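PDB 3MY9: muconate cycloisomerase from Azorhizobium caulinodans, which belongs to the enolase superfamily, joining a mandelate racemase/muconate lactonizing enzyme-type N-terminal domain to a TIM-barrel-like C-terminal domain, and carries bound magnesium. Local coordinates for residues 106-109 against 110-114; 176-179 against 180-183; 205-208 against 209-213; 258-262 against 263-267. All blocks are in the same frame, centred on the assembly; numbering follows the deposited sequence.

Interaction 1. Residues 106-109 against 110-114; sequences AAVE and MALLD
Ala-106 O receives the backbone N-H of Met-110 in an almost straight hydrogen bond of 2.9 Å (167°), and the side chain of Met-110 closes over the same oxygen. The two residues stand one turn apart on helix 102-120, in the N-terminal domain of this enolase-superfamily fold. Met-110 CB lies 3.2 Å from Ala-106 O; its chain runs out extended and then bends at the sulfur (chi3 -67°), which returns CE to within 3.5 Å of that oxygen. Beyond the helix, Met-110 packs on Ile-306 and Ala-310.

Glu-109 and Leu-113 run side by side in the same direction, with Glu-109 CG 4.0 Å from Leu-113 CD1. The extended glutamate delivers its buried carboxylate to the backbone N-H groups of Leu-279 and Met-280, at the start of helix 279-292. That helix end would be expected to stabilise the negative charge, and the bonds tie this helix to the C-terminal domain.

On another flank, Val-108 and Leu-112 both rest on Leu-90 of helix 87-97. Their branches meet at Val-108 CG1 and Leu-112 CD1, 4.2 Å apart, while Leu-112 CD1 also sits 3.4 Å from Val-108 O.

Interaction 2. Residues 176-179 against 180-183; sequences EELR and ILET
Regular helical backbone carries residues 176-183, and four successive i to i+4 bonds, from Ile-180 N to Glu-176 O through to Thr-183 N to Arg-179 O, join its two turns. The last of these carbonyls is gripped twice. Thr-183 OG1 turns back beside its own backbone N (chi1 -54°) and donates to Arg-179 O at 2.9 Å, while Thr-183 N reaches the same oxygen, also at 2.9 Å, from the opposite face of the carbonyl plane. The hydroxyl thus finds its acceptor within the helix.

Arg-179 bends at chi3 and folds back along the helix, so that Glu-176 CA lies over one face of the guanidinium, 3.6 Å above its plane and toward the rim. Ile-180 takes the next position round the helix and is buried against Met-167. Its CG1 branch passes 3.5 Å from Glu-176 O and ends with CD1 4.3 Å from Glu-176 CG.

On the apolar face, Leu-178 and Leu-181 approach through their methyls, CD2 of the former and CD1 of the latter being 4.4 Å apart. Both lean on Phe-217 and Val-214, and Leu-181 continues inward to Met-167, Leu-194 and Leu-196 of the strands beneath. Glu-177 turns its buried carboxylate to the backbone N-H groups of Gly-170, Val-171 and Lys-172, linking the helix to the loop before it. Strand 164-168, this helix and strand 193-197 together form a beta-alpha-beta crossover, the repeating unit of TIM barrels.

Interaction 3. Residues 205-208 against 209-213; sequences FGAM and KILRD
Ala-207 and Leu-211 form the close-packed side of this part of helix 207-215. Leu-211 N donates to Ala-207 O at 2.9 Å in a nearly linear bond (174°), and the side chains meet through Ala-207 CB and Leu-211 CD1, 4.2 Å apart. With CG placed beside its backbone N (chi1 -64°), Leu-211 leans back over the preceding turn, CG standing 3.5 Å from Ala-207 O. Ile-210 also crowds that oxygen, with CB 3.3 Å away, while its CG1 branch lies 3.7 Å from Gly-206 O. Phe-237 covers both Ala-207 and Leu-211, and Phe-198 receives Ile-210 and Leu-211, so this side faces helix 231-240 and the loop after strand 193-197.

On the outer side the backbone bond is just as short, Met-208 O accepting Arg-212 N at 2.8 Å, but the side chains meet loosely: Met-208 CG comes no nearer than 4.2 Å to Arg-212 NH2, oblique to the guanidinium. Met-208 curls through two successive bends toward Phe-237 and Ala-240, whereas Arg-212 stays extended until chi3 and remains exposed, with a glycerol about 4 Å from its side chain.

Arg-212 NE pairs with Asp-242 of the second subunit, Lys-209 NZ with Asp-215 of that subunit, and Asp-213 OD1 with its Arg-218. Apolar carbons mainly face the subunit's own domain, whereas the charged ends, with some packing by Met-208, meet the neighbour. Basic and acidic side chains thus both pair across the interface, consistent with an electrostatic contribution to subunit association.

Interaction 4. Residues 258-262 against 263-267; sequences MEVVR and RQAAD
A bend at chi2 of Glu-259 (65°) and another at chi2 of Arg-263 (-87°), followed by a further turn at chi3, bring carboxylate and guanidinium together one helical turn apart. Arg-263 NH2 meets Glu-259 OE2 at 2.6 Å in a salt bridge. The carboxylate oxygen lies in the guanidinium plane but is approached on its anti side and from somewhat out of the carboxylate plane, the two planes standing 72° apart. Arg-262 reaches the same oxygen with NH1 at 3.0 Å, a weak hydrogen bond within this salt-bridge network, and NH1 also sits 3.5 Å from Arg-263 CD. Sharing one acceptor should offset the like charges of the arginines. Across the interface with the third subunit the pairing is reciprocal: Glu-259 OE1 of each copy binds Arg-263 NH2 of the other.

The helix of this TIM-barrel-like domain then ends in a Schellman motif. Gln-264, with positive phi, sends its N-H to Val-261 O from above the carbonyl plane, while Ala-265 N bonds Val-260 O at 3.0 Å, in the carbonyl plane of Val-260. A water donates to Arg-262 O and, weakly, to Gln-264 OE1. On the buried side Val-260 CG1 touches Ala-266 CB at 3.8 Å and Ala-265 CB at 4.4 Å, beside Leu-231.

Interactions 2 and 3 occupy consecutive helices of the barrel and touch directly, Leu-178 CD2 lying 3.8 Å from Asp-213 CB. Interaction 4 lies farther along the same domain, its nearest atoms about 10 Å from those of interaction 3; helix 231-240, between them in sequence, packs on both. Interaction 1 belongs to the N-terminal domain, its centre 44 Å from that of interaction 2 and 31 Å from that of interaction 4. None of the four supplies a ligand to the magnesium sites, one at Glu-223 and Asp-248, the other at Ala-238 and Leu-241, but the side chains of Met-208 and Gln-264 each come to about 9 Å from a magnesium ion. Interactions 3 and 4 face different neighbouring subunits.

Interaction 1. Residues 106-109 against 110-114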
ATOM      1  N   ALA A 106     -14.833  10.706  34.604  1.00 54.54           N
ATOM      2  CA  ALA A 106     -16.157  10.112  34.304  1.00 52.72           C
ATOM      3  C   ALA A 106     -17.149  10.206  35.487  1.00 53.33           C
ATOM      4  O   ALA A 106     -18.353  10.363  35.268  1.00 52.19           O
ATOM      5  CB  ALA A 106     -16.019   8.672  33.835  1.00 51.42           C
ATOM      6  N   ALA A 107     -16.650  10.150  36.724  1.00 54.71           N
ATOM      7  CA  ALA A 107     -17.516  10.309  37.910  1.00 56.00           C
ATOM      8  C   ALA A 107     -18.056  11.728  38.009  1.00 56.59           C
ATOM      9  O   ALA A 107     -19.196  11.939  38.434  1.00 57.23           O
ATOM     10  CB  ALA A 107     -16.775   9.935  39.210  1.00 57.58           C
ATOM     11  N   VAL A 108     -17.242  12.707  37.629  1.00 56.99           N
ATOM     12  CA  VAL A 108     -17.692  14.096  37.617  1.00 57.28           C
ATOM     13  C   VAL A 108     -18.792  14.309  36.582  1.00 55.67           C
ATOM     14  O   VAL A 108     -19.821  14.889  36.896  1.00 55.86           O
ATOM     15  CB  VAL A 108     -16.542  15.059  37.330  1.00 58.63           C
ATOM     16  CG1 VAL A 108     -17.079  16.435  36.997  1.00 58.73           C
ATOM     17  CG2 VAL A 108     -15.601  15.129  38.523  1.00 60.37           C
ATOM     18  N   GLU A 109     -18.572  13.815  35.358  1.00 54.24           N
ATOM     19  CA  GLU A 109     -19.548  13.904  34.261  1.00 52.74           C
ATOM     20  C   GLU A 109     -20.879  13.247  34.648  1.00 52.46           C
ATOM     21  O   GLU A 109     -21.949  13.835  34.508  1.00 53.26           O
ATOM     22  CB  GLU A 109     -18.974  13.210  33.026  1.00 51.55           C
ATOM     23  CG  GLU A 109     -19.841  13.275  31.775  1.00 50.87           C
ATOM     24  CD  GLU A 109     -19.434  12.253  30.735  1.00 50.29           C
ATOM     25  OE1 GLU A 109     -19.170  11.099  31.124  1.00 49.55           O
ATOM     26  OE2 GLU A 109     -19.367  12.597  29.529  1.00 51.85           O
ATOM     27  N   MET A 110     -20.789  12.015  35.116  1.00 51.56           N
ATOM     28  CA  MET A 110     -21.919  11.248  35.653  1.00 51.61           C
ATOM     29  C   MET A 110     -22.793  12.107  36.609  1.00 52.25           C
ATOM     30  O   MET A 110     -24.006  12.257  36.431  1.00 51.23           O
ATOM     31  CB  MET A 110     -21.302  10.079  36.433  1.00 52.18           C
ATOM     32  CG  MET A 110     -22.088   8.844  36.604  1.00 52.03           C
ATOM     33  SD  MET A 110     -21.025   7.597  37.379  1.00 44.01           S
ATOM     34  CE  MET A 110     -19.841   7.304  36.107  1.00 41.68           C
ATOM     35  N   ALA A 111     -22.139  12.673  37.616  1.00 53.44           N
ATOM     36  CA  ALA A 111     -22.813  13.449  38.642  1.00 55.18           C
ATOM     37  C   ALA A 111     -23.463  14.718  38.074  1.00 55.01           C
ATOM     38  O   ALA A 111     -24.577  15.069  38.449  1.00 54.85           O
ATOM     39  CB  ALA A 111     -21.832  13.792  39.752  1.00 57.04           C
ATOM     40  N   LEU A 112     -22.775  15.402  37.162  1.00 54.20           N
ATOM     41  CA  LEU A 112     -23.333  16.637  36.574  1.00 54.67           C
ATOM     42  C   LEU A 112     -24.541  16.329  35.708  1.00 53.07           C
ATOM     43  O   LEU A 112     -25.490  17.110  35.678  1.00 53.94           O
ATOM     44  CB  LEU A 112     -22.298  17.384  35.719  1.00 54.60           C
ATOM     45  CG  LEU A 112     -21.485  18.464  36.410  1.00 57.91           C
ATOM     46  CD1 LEU A 112     -20.919  17.986  37.727  1.00 59.10           C
ATOM     47  CD2 LEU A 112     -20.384  18.890  35.443  1.00 59.78           C
ATOM     48  N   LEU A 113     -24.488  15.212  34.986  1.00 50.91           N
ATOM     49  CA  LEU A 113     -25.625  14.757  34.194  1.00 49.97           C
ATOM     50  C   LEU A 113     -26.787  14.289  35.083  1.00 51.48           C
ATOM     51  O   LEU A 113     -27.950  14.496  34.729  1.00 51.49           O
ATOM     52  CB  LEU A 113     -25.201  13.658  33.202  1.00 48.93           C
ATOM     53  CG  LEU A 113     -24.153  14.070  32.165  1.00 47.01           C
ATOM     54  CD1 LEU A 113     -23.735  12.925  31.202  1.00 45.89           C
ATOM     55  CD2 LEU A 113     -24.646  15.284  31.361  1.00 48.08           C
ATOM     56  N   ASP A 114     -26.473  13.687  36.239  1.00 52.52           N
ATOM     57  CA  ASP A 114     -27.474  13.317  37.251  1.00 53.09           C
ATOM     58  C   ASP A 114     -28.228  14.580  37.727  1.00 53.91           C
ATOM     59  O   ASP A 114     -29.456  14.633  37.698  1.00 52.92           O
ATOM     60  CB  ASP A 114     -26.772  12.621  38.423  1.00 54.35           C
ATOM     61  CG  ASP A 114     -27.726  11.836  39.341  1.00 57.00           C
ATOM     62  OD1 ASP A 114     -28.855  11.462  38.938  1.00 58.75           O
ATOM     63  OD2 ASP A 114     -27.298  11.551  40.478  1.00 58.69           O
TER

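Interaction 2. Residues 176-179 against 180-183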
ATOM      1  N   GLU A 176     -11.003 -30.844  25.077  1.00 50.47           N
ATOM      2  CA  GLU A 176     -12.120 -30.800  26.026  1.00 51.97           C
ATOM      3  C   GLU A 176     -13.032 -29.613  25.727  1.00 50.06           C
ATOM      4  O   GLU A 176     -14.242 -29.745  25.765  1.00 50.06           O
ATOM      5  CB  GLU A 176     -11.628 -30.753  27.485  1.00 54.22           C
ATOM      6  CG  GLU A 176     -12.764 -30.839  28.555  1.00 58.49           C
ATOM      7  CD  GLU A 176     -12.247 -30.994  29.985  1.00 64.85           C
ATOM      8  OE1 GLU A 176     -11.002 -31.018  30.184  1.00 69.15           O
ATOM      9  OE2 GLU A 176     -13.089 -31.107  30.912  1.00 69.04           O
ATOM     10  N   GLU A 177     -12.448 -28.466  25.386  1.00 48.38           N
ATOM     11  CA  GLU A 177     -13.251 -27.294  25.061  1.00 46.38           C
ATOM     12  C   GLU A 177     -14.078 -27.543  23.788  1.00 44.97           C
ATOM     13  O   GLU A 177     -15.221 -27.087  23.699  1.00 44.21           O
ATOM     14  CB  GLU A 177     -12.371 -26.044  24.973  1.00 45.50           C
ATOM     15  CG  GLU A 177     -11.742 -25.731  26.350  1.00 48.97           C
ATOM     16  CD  GLU A 177     -11.049 -24.384  26.452  1.00 49.13           C
ATOM     17  OE1 GLU A 177     -10.513 -23.882  25.432  1.00 48.47           O
ATOM     18  OE2 GLU A 177     -11.011 -23.849  27.590  1.00 50.34           O
ATOM     19  N   LEU A 178     -13.527 -28.297  22.838  1.00 43.63           N
ATOM     20  CA  LEU A 178     -14.259 -28.644  21.617  1.00 43.03           C
ATOM     21  C   LEU A 178     -15.455 -29.560  21.896  1.00 44.29           C
ATOM     22  O   LEU A 178     -16.524 -29.360  21.318  1.00 42.61           O
ATOM     23  CB  LEU A 178     -13.343 -29.309  20.576  1.00 42.15           C
ATOM     24  CG  LEU A 178     -12.291 -28.448  19.882  1.00 40.71           C
ATOM     25  CD1 LEU A 178     -11.552 -29.281  18.785  1.00 40.92           C
ATOM     26  CD2 LEU A 178     -12.916 -27.221  19.280  1.00 37.65           C
ATOM     27  N   ARG A 179     -15.258 -30.569  22.748  1.00 46.29           N
ATOM     28  CA  ARG A 179     -16.347 -31.476  23.151  1.00 48.32           C
ATOM     29  C   ARG A 179     -17.454 -30.707  23.893  1.00 48.28           C
ATOM     30  O   ARG A 179     -18.643 -30.982  23.739  1.00 48.70           O
ATOM     31  CB  ARG A 179     -15.822 -32.608  24.070  1.00 50.31           C
ATOM     32  CG  ARG A 179     -14.865 -33.584  23.379  1.00 52.63           C
ATOM     33  CD  ARG A 179     -14.627 -34.885  24.208  1.00 57.18           C
ATOM     34  NE  ARG A 179     -13.937 -34.635  25.481  1.00 60.75           N
ATOM     35  CZ  ARG A 179     -12.613 -34.521  25.644  1.00 62.61           C
ATOM     36  NH1 ARG A 179     -11.776 -34.628  24.608  1.00 62.89           N
ATOM     37  NH2 ARG A 179     -12.114 -34.286  26.855  1.00 63.12           N
ATOM     38  N   ILE A 180     -17.049 -29.755  24.720  1.00 48.18           N
ATOM     39  CA  ILE A 180     -18.005 -28.859  25.382  1.00 48.48           C
ATOM     40  C   ILE A 180     -18.822 -28.066  24.366  1.00 47.17           C
ATOM     41  O   ILE A 180     -20.036 -28.040  24.444  1.00 48.67           O
ATOM     42  CB  ILE A 180     -17.317 -27.941  26.420  1.00 48.24           C
ATOM     43  CG1 ILE A 180     -16.987 -28.760  27.686  1.00 51.26           C
ATOM     44  CG2 ILE A 180     -18.238 -26.770  26.838  1.00 48.71           C
ATOM     45  CD1 ILE A 180     -16.044 -28.082  28.650  1.00 50.45           C
ATOM     46  N   LEU A 181     -18.170 -27.478  23.380  1.00 46.10           N
ATOM     47  CA  LEU A 181     -18.883 -26.689  22.373  1.00 45.26           C
ATOM     48  C   LEU A 181     -19.812 -27.579  21.577  1.00 46.75           C
ATOM     49  O   LEU A 181     -20.916 -27.162  21.231  1.00 47.21           O
ATOM     50  CB  LEU A 181     -17.920 -25.992  21.423  1.00 42.43           C
ATOM     51  CG  LEU A 181     -17.133 -24.800  21.994  1.00 41.95           C
ATOM     52  CD1 LEU A 181     -15.940 -24.514  21.104  1.00 35.77           C
ATOM     53  CD2 LEU A 181     -18.027 -23.534  22.207  1.00 38.51           C
ATOM     54  N   GLU A 182     -19.361 -28.798  21.290  1.00 47.75           N
ATOM     55  CA  GLU A 182     -20.187 -29.761  20.578  1.00 50.72           C
ATOM     56  C   GLU A 182     -21.440 -30.097  21.368  1.00 51.86           C
ATOM     57  O   GLU A 182     -22.510 -30.175  20.785  1.00 52.81           O
ATOM     58  CB  GLU A 182     -19.435 -31.073  20.284  1.00 52.08           C
ATOM     59  CG  GLU A 182     -20.042 -31.858  19.107  1.00 57.34           C
ATOM     60  CD  GLU A 182     -19.630 -31.277  17.733  1.00 61.11           C
ATOM     61  OE1 GLU A 182     -18.435 -31.430  17.328  1.00 64.34           O
ATOM     62  OE2 GLU A 182     -20.504 -30.661  17.057  1.00 63.86           O
ATOM     63  N   THR A 183     -21.299 -30.326  22.676  1.00 52.50           N
ATOM     64  CA  THR A 183     -22.460 -30.638  23.522  1.00 54.77           C
ATOM     65  C   THR A 183     -23.425 -29.457  23.560  1.00 54.12           C
ATOM     66  O   THR A 183     -24.625 -29.644  23.465  1.00 55.35           O
ATOM     67  CB  THR A 183     -22.050 -30.994  24.970  1.00 55.88           C
ATOM     68  OG1 THR A 183     -21.080 -32.049  24.962  1.00 56.77           O
ATOM     69  CG2 THR A 183     -23.261 -31.384  25.810  1.00 58.17           C
TER

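Interaction 3. Residues 205-208 against 209-213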
ATOM      1  N   PHE A 205       1.636 -16.938  17.438  1.00 38.57           N
ATOM      2  CA  PHE A 205       2.146 -18.260  17.029  1.00 39.11           C
ATOM      3  C   PHE A 205       1.158 -19.350  17.468  1.00 39.91           C
ATOM      4  O   PHE A 205       0.842 -19.509  18.678  1.00 41.74           O
ATOM      5  CB  PHE A 205       3.495 -18.495  17.716  1.00 40.00           C
ATOM      6  CG  PHE A 205       4.218 -19.759  17.318  1.00 36.84           C
ATOM      7  CD1 PHE A 205       3.990 -20.960  18.007  1.00 36.24           C
ATOM      8  CD2 PHE A 205       5.194 -19.729  16.335  1.00 33.62           C
ATOM      9  CE1 PHE A 205       4.683 -22.099  17.686  1.00 36.11           C
ATOM     10  CE2 PHE A 205       5.915 -20.864  16.006  1.00 34.69           C
ATOM     11  CZ  PHE A 205       5.671 -22.062  16.669  1.00 34.83           C
ATOM     12  N   GLY A 206       0.654 -20.120  16.528  1.00 39.27           N
ATOM     13  CA  GLY A 206      -0.237 -21.235  16.941  1.00 39.43           C
ATOM     14  C   GLY A 206      -1.669 -20.884  17.321  1.00 38.33           C
ATOM     15  O   GLY A 206      -2.452 -21.784  17.604  1.00 39.14           O
ATOM     16  N   ALA A 207      -2.074 -19.614  17.292  1.00 36.99           N
ATOM     17  CA  ALA A 207      -3.472 -19.317  17.574  1.00 36.06           C
ATOM     18  C   ALA A 207      -4.405 -19.805  16.458  1.00 35.43           C
ATOM     19  O   ALA A 207      -5.529 -20.225  16.751  1.00 33.32           O
ATOM     20  CB  ALA A 207      -3.711 -17.838  17.854  1.00 35.97           C
ATOM     21  N   MET A 208      -3.972 -19.761  15.195  1.00 35.82           N
ATOM     22  CA  MET A 208      -4.956 -19.934  14.099  1.00 36.81           C
ATOM     23  C   MET A 208      -5.640 -21.306  14.059  1.00 36.95           C
ATOM     24  O   MET A 208      -6.847 -21.351  13.832  1.00 36.29           O
ATOM     25  CB  MET A 208      -4.413 -19.582  12.724  1.00 37.10           C
ATOM     26  CG  MET A 208      -5.585 -19.347  11.701  1.00 42.12           C
ATOM     27  SD  MET A 208      -6.512 -17.828  11.968  1.00 30.97           S
ATOM     28  CE  MET A 208      -5.282 -16.903  11.048  1.00 44.39           C
ATOM     29  N   LYS A 209      -4.901 -22.387  14.344  1.00 37.47           N
ATOM     30  CA  LYS A 209      -5.516 -23.718  14.407  1.00 38.66           C
ATOM     31  C   LYS A 209      -6.556 -23.778  15.541  1.00 38.14           C
ATOM     32  O   LYS A 209      -7.585 -24.407  15.386  1.00 37.83           O
ATOM     33  CB  LYS A 209      -4.494 -24.841  14.611  1.00 40.12           C
ATOM     34  CG  LYS A 209      -3.565 -25.208  13.386  1.00 43.15           C
ATOM     35  CD  LYS A 209      -4.311 -25.932  12.218  1.00 47.06           C
ATOM     36  CE  LYS A 209      -3.314 -26.509  11.174  1.00 49.07           C
ATOM     37  NZ  LYS A 209      -4.008 -27.228  10.027  1.00 52.12           N
ATOM     38  N   ILE A 210      -6.263 -23.146  16.677  1.00 37.56           N
ATOM     39  CA  ILE A 210      -7.201 -23.103  17.803  1.00 36.85           C
ATOM     40  C   ILE A 210      -8.465 -22.369  17.381  1.00 34.52           C
ATOM     41  O   ILE A 210      -9.573 -22.873  17.547  1.00 34.22           O
ATOM     42  CB  ILE A 210      -6.590 -22.388  19.046  1.00 38.26           C
ATOM     43  CG1 ILE A 210      -5.319 -23.105  19.542  1.00 39.58           C
ATOM     44  CG2 ILE A 210      -7.606 -22.238  20.153  1.00 35.96           C
ATOM     45  CD1 ILE A 210      -5.539 -24.458  20.045  1.00 42.59           C
ATOM     46  N   LEU A 211      -8.288 -21.163  16.872  1.00 33.79           N
ATOM     47  CA  LEU A 211      -9.401 -20.302  16.463  1.00 33.39           C
ATOM     48  C   LEU A 211     -10.239 -20.897  15.326  1.00 33.85           C
ATOM     49  O   LEU A 211     -11.468 -20.754  15.329  1.00 32.86           O
ATOM     50  CB  LEU A 211      -8.905 -18.909  16.072  1.00 32.90           C
ATOM     51  CG  LEU A 211      -8.246 -18.103  17.216  1.00 33.84           C
ATOM     52  CD1 LEU A 211      -7.639 -16.807  16.669  1.00 30.92           C
ATOM     53  CD2 LEU A 211      -9.322 -17.822  18.318  1.00 32.40           C
ATOM     54  N   ARG A 212      -9.579 -21.561  14.373  1.00 33.69           N
ATOM     55  CA  ARG A 212     -10.290 -22.202  13.288  1.00 34.24           C
ATOM     56  C   ARG A 212     -11.162 -23.327  13.792  1.00 34.51           C
ATOM     57  O   ARG A 212     -12.315 -23.483  13.293  1.00 34.57           O
ATOM     58  CB  ARG A 212      -9.365 -22.685  12.159  1.00 34.60           C
ATOM     59  CG  ARG A 212     -10.146 -23.174  10.900  1.00 35.67           C
ATOM     60  CD  ARG A 212      -9.162 -23.659   9.799  1.00 35.95           C
ATOM     61  NE  ARG A 212      -8.264 -22.576   9.401  1.00 34.29           N
ATOM     62  CZ  ARG A 212      -8.578 -21.591   8.575  1.00 34.03           C
ATOM     63  NH1 ARG A 212      -9.773 -21.544   8.000  1.00 34.99           N
ATOM     64  NH2 ARG A 212      -7.661 -20.675   8.265  1.00 34.85           N
ATOM     65  N   ASP A 213     -10.682 -24.070  14.794  1.00 33.64           N
ATOM     66  CA  ASP A 213     -11.487 -25.135  15.371  1.00 34.67           C
ATOM     67  C   ASP A 213     -12.787 -24.582  16.021  1.00 34.25           C
ATOM     68  O   ASP A 213     -13.879 -25.156  15.861  1.00 34.88           O
ATOM     69  CB  ASP A 213     -10.696 -25.914  16.423  1.00 36.25           C
ATOM     70  CG  ASP A 213      -9.582 -26.808  15.825  1.00 36.89           C
ATOM     71  OD1 ASP A 213      -9.545 -27.021  14.596  1.00 35.58           O
ATOM     72  OD2 ASP A 213      -8.728 -27.270  16.614  1.00 34.92           O
TER

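Interaction 4. Residues 258-262 against 263-267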
ATOM      1  N   MET A 258      -9.786   4.209  15.486  1.00 40.12           N
ATOM      2  CA  MET A 258      -9.370   4.601  14.126  1.00 41.92           C
ATOM      3  C   MET A 258      -8.273   3.707  13.555  1.00 41.88           C
ATOM      4  O   MET A 258      -8.270   3.406  12.362  1.00 41.59           O
ATOM      5  CB  MET A 258      -8.959   6.084  14.023  1.00 43.48           C
ATOM      6  CG  MET A 258     -10.172   7.048  14.090  1.00 46.38           C
ATOM      7  SD  MET A 258     -11.445   7.047  12.755  1.00 44.85           S
ATOM      8  CE  MET A 258     -11.236   5.542  11.870  1.00 52.57           C
ATOM      9  N   GLU A 259      -7.353   3.257  14.407  1.00 42.49           N
ATOM     10  CA  GLU A 259      -6.306   2.339  13.949  1.00 42.26           C
ATOM     11  C   GLU A 259      -6.850   0.920  13.717  1.00 39.85           C
ATOM     12  O   GLU A 259      -6.440   0.241  12.782  1.00 39.50           O
ATOM     13  CB  GLU A 259      -5.156   2.323  14.934  1.00 43.81           C
ATOM     14  CG  GLU A 259      -3.925   1.621  14.394  1.00 49.34           C
ATOM     15  CD  GLU A 259      -3.293   2.334  13.183  1.00 52.94           C
ATOM     16  OE1 GLU A 259      -3.373   3.577  13.043  1.00 56.70           O
ATOM     17  OE2 GLU A 259      -2.706   1.620  12.355  1.00 59.17           O
ATOM     18  N   VAL A 260      -7.767   0.474  14.567  1.00 37.69           N
ATOM     19  CA  VAL A 260      -8.407  -0.802  14.380  1.00 36.41           C
ATOM     20  C   VAL A 260      -9.149  -0.798  13.019  1.00 36.29           C
ATOM     21  O   VAL A 260      -9.062  -1.764  12.274  1.00 34.93           O
ATOM     22  CB  VAL A 260      -9.346  -1.131  15.569  1.00 35.87           C
ATOM     23  CG1 VAL A 260     -10.315  -2.267  15.268  1.00 35.48           C
ATOM     24  CG2 VAL A 260      -8.508  -1.429  16.845  1.00 37.36           C
ATOM     25  N   VAL A 261      -9.889   0.272  12.718  1.00 35.76           N
ATOM     26  CA  VAL A 261     -10.612   0.357  11.458  1.00 36.32           C
ATOM     27  C   VAL A 261      -9.632   0.338  10.301  1.00 37.36           C
ATOM     28  O   VAL A 261      -9.806  -0.409   9.367  1.00 36.15           O
ATOM     29  CB  VAL A 261     -11.479   1.614  11.378  1.00 37.17           C
ATOM     30  CG1 VAL A 261     -12.112   1.776  10.001  1.00 37.61           C
ATOM     31  CG2 VAL A 261     -12.537   1.591  12.484  1.00 35.55           C
ATOM     32  N   ARG A 262      -8.582   1.143  10.402  1.00 39.96           N
ATOM     33  CA  ARG A 262      -7.607   1.303   9.324  1.00 41.84           C
ATOM     34  C   ARG A 262      -6.917  -0.003   8.993  1.00 41.67           C
ATOM     35  O   ARG A 262      -6.586  -0.261   7.830  1.00 40.50           O
ATOM     36  CB  ARG A 262      -6.556   2.304   9.766  1.00 44.12           C
ATOM     37  CG  ARG A 262      -5.492   2.610   8.739  1.00 50.11           C
ATOM     38  CD  ARG A 262      -4.469   3.633   9.280  1.00 56.22           C
ATOM     39  NE  ARG A 262      -3.276   3.629   8.443  1.00 61.79           N
ATOM     40  CZ  ARG A 262      -2.295   2.724   8.504  1.00 64.79           C
ATOM     41  NH1 ARG A 262      -2.329   1.749   9.396  1.00 62.99           N
ATOM     42  NH2 ARG A 262      -1.261   2.819   7.663  1.00 69.25           N
ATOM     43  N   ARG A 263      -6.649  -0.800  10.030  1.00 40.60           N
ATOM     44  CA  ARG A 263      -5.972  -2.073   9.850  1.00 41.59           C
ATOM     45  C   ARG A 263      -6.990  -3.215   9.684  1.00 39.62           C
ATOM     46  O   ARG A 263      -6.589  -4.343   9.446  1.00 39.22           O
ATOM     47  CB  ARG A 263      -5.063  -2.388  11.050  1.00 42.13           C
ATOM     48  CG  ARG A 263      -4.014  -1.335  11.352  1.00 48.01           C
ATOM     49  CD  ARG A 263      -2.731  -1.532  10.578  1.00 52.64           C
ATOM     50  NE  ARG A 263      -1.731  -2.260  11.363  1.00 56.41           N
ATOM     51  CZ  ARG A 263      -1.014  -1.740  12.352  1.00 58.51           C
ATOM     52  NH1 ARG A 263      -0.145  -2.501  12.985  1.00 60.98           N
ATOM     53  NH2 ARG A 263      -1.175  -0.475  12.738  1.00 60.33           N
ATOM     54  N   GLN A 264      -8.288  -2.924   9.830  1.00 38.08           N
ATOM     55  CA  GLN A 264      -9.324  -3.963   9.841  1.00 37.55           C
ATOM     56  C   GLN A 264      -8.961  -5.082  10.825  1.00 35.96           C
ATOM     57  O   GLN A 264      -9.047  -6.291  10.519  1.00 34.35           O
ATOM     58  CB  GLN A 264      -9.546  -4.541   8.420  1.00 39.25           C
ATOM     59  CG  GLN A 264      -9.881  -3.453   7.315  1.00 42.89           C
ATOM     60  CD  GLN A 264      -9.984  -4.086   5.945  1.00 48.83           C
ATOM     61  OE1 GLN A 264      -9.032  -4.071   5.169  1.00 56.84           O
ATOM     62  NE2 GLN A 264     -11.108  -4.723   5.676  1.00 50.85           N
ATOM     63  N   ALA A 265      -8.557  -4.666  12.010  1.00 34.94           N
ATOM     64  CA  ALA A 265      -8.048  -5.574  13.023  1.00 35.06           C
ATOM     65  C   ALA A 265      -9.157  -6.195  13.902  1.00 34.77           C
ATOM     66  O   ALA A 265      -8.879  -7.051  14.713  1.00 35.88           O
ATOM     67  CB  ALA A 265      -7.023  -4.835  13.870  1.00 35.67           C
ATOM     68  N   ALA A 266     -10.414  -5.765  13.742  1.00 33.77           N
ATOM     69  CA  ALA A 266     -11.537  -6.344  14.517  1.00 32.69           C
ATOM     70  C   ALA A 266     -12.864  -6.086  13.804  1.00 31.76           C
ATOM     71  O   ALA A 266     -12.945  -5.189  13.031  1.00 31.66           O
ATOM     72  CB  ALA A 266     -11.603  -5.777  15.944  1.00 31.69           C
ATOM     73  N   ASP A 267     -13.883  -6.880  14.114  1.00 31.61           N
ATOM     74  CA  ASP A 267     -15.200  -6.748  13.529  1.00 32.20           C
ATOM     75  C   ASP A 267     -16.200  -6.087  14.486  1.00 32.66           C
ATOM     76  O   ASP A 267     -17.328  -5.801  14.079  1.00 33.55           O
ATOM     77  CB  ASP A 267     -15.727  -8.136  13.135  1.00 32.12           C
ATOM     78  CG  ASP A 267     -14.763  -8.887  12.245  1.00 32.99           C
ATOM     79  OD1 ASP A 267     -14.552  -8.439  11.111  1.00 31.95           O
ATOM     80  OD2 ASP A 267     -14.165  -9.885  12.700  1.00 30.77           O
TER
HETATM   81  O   HOH W   1      -6.195  -2.657   6.281  1.00 39.45           O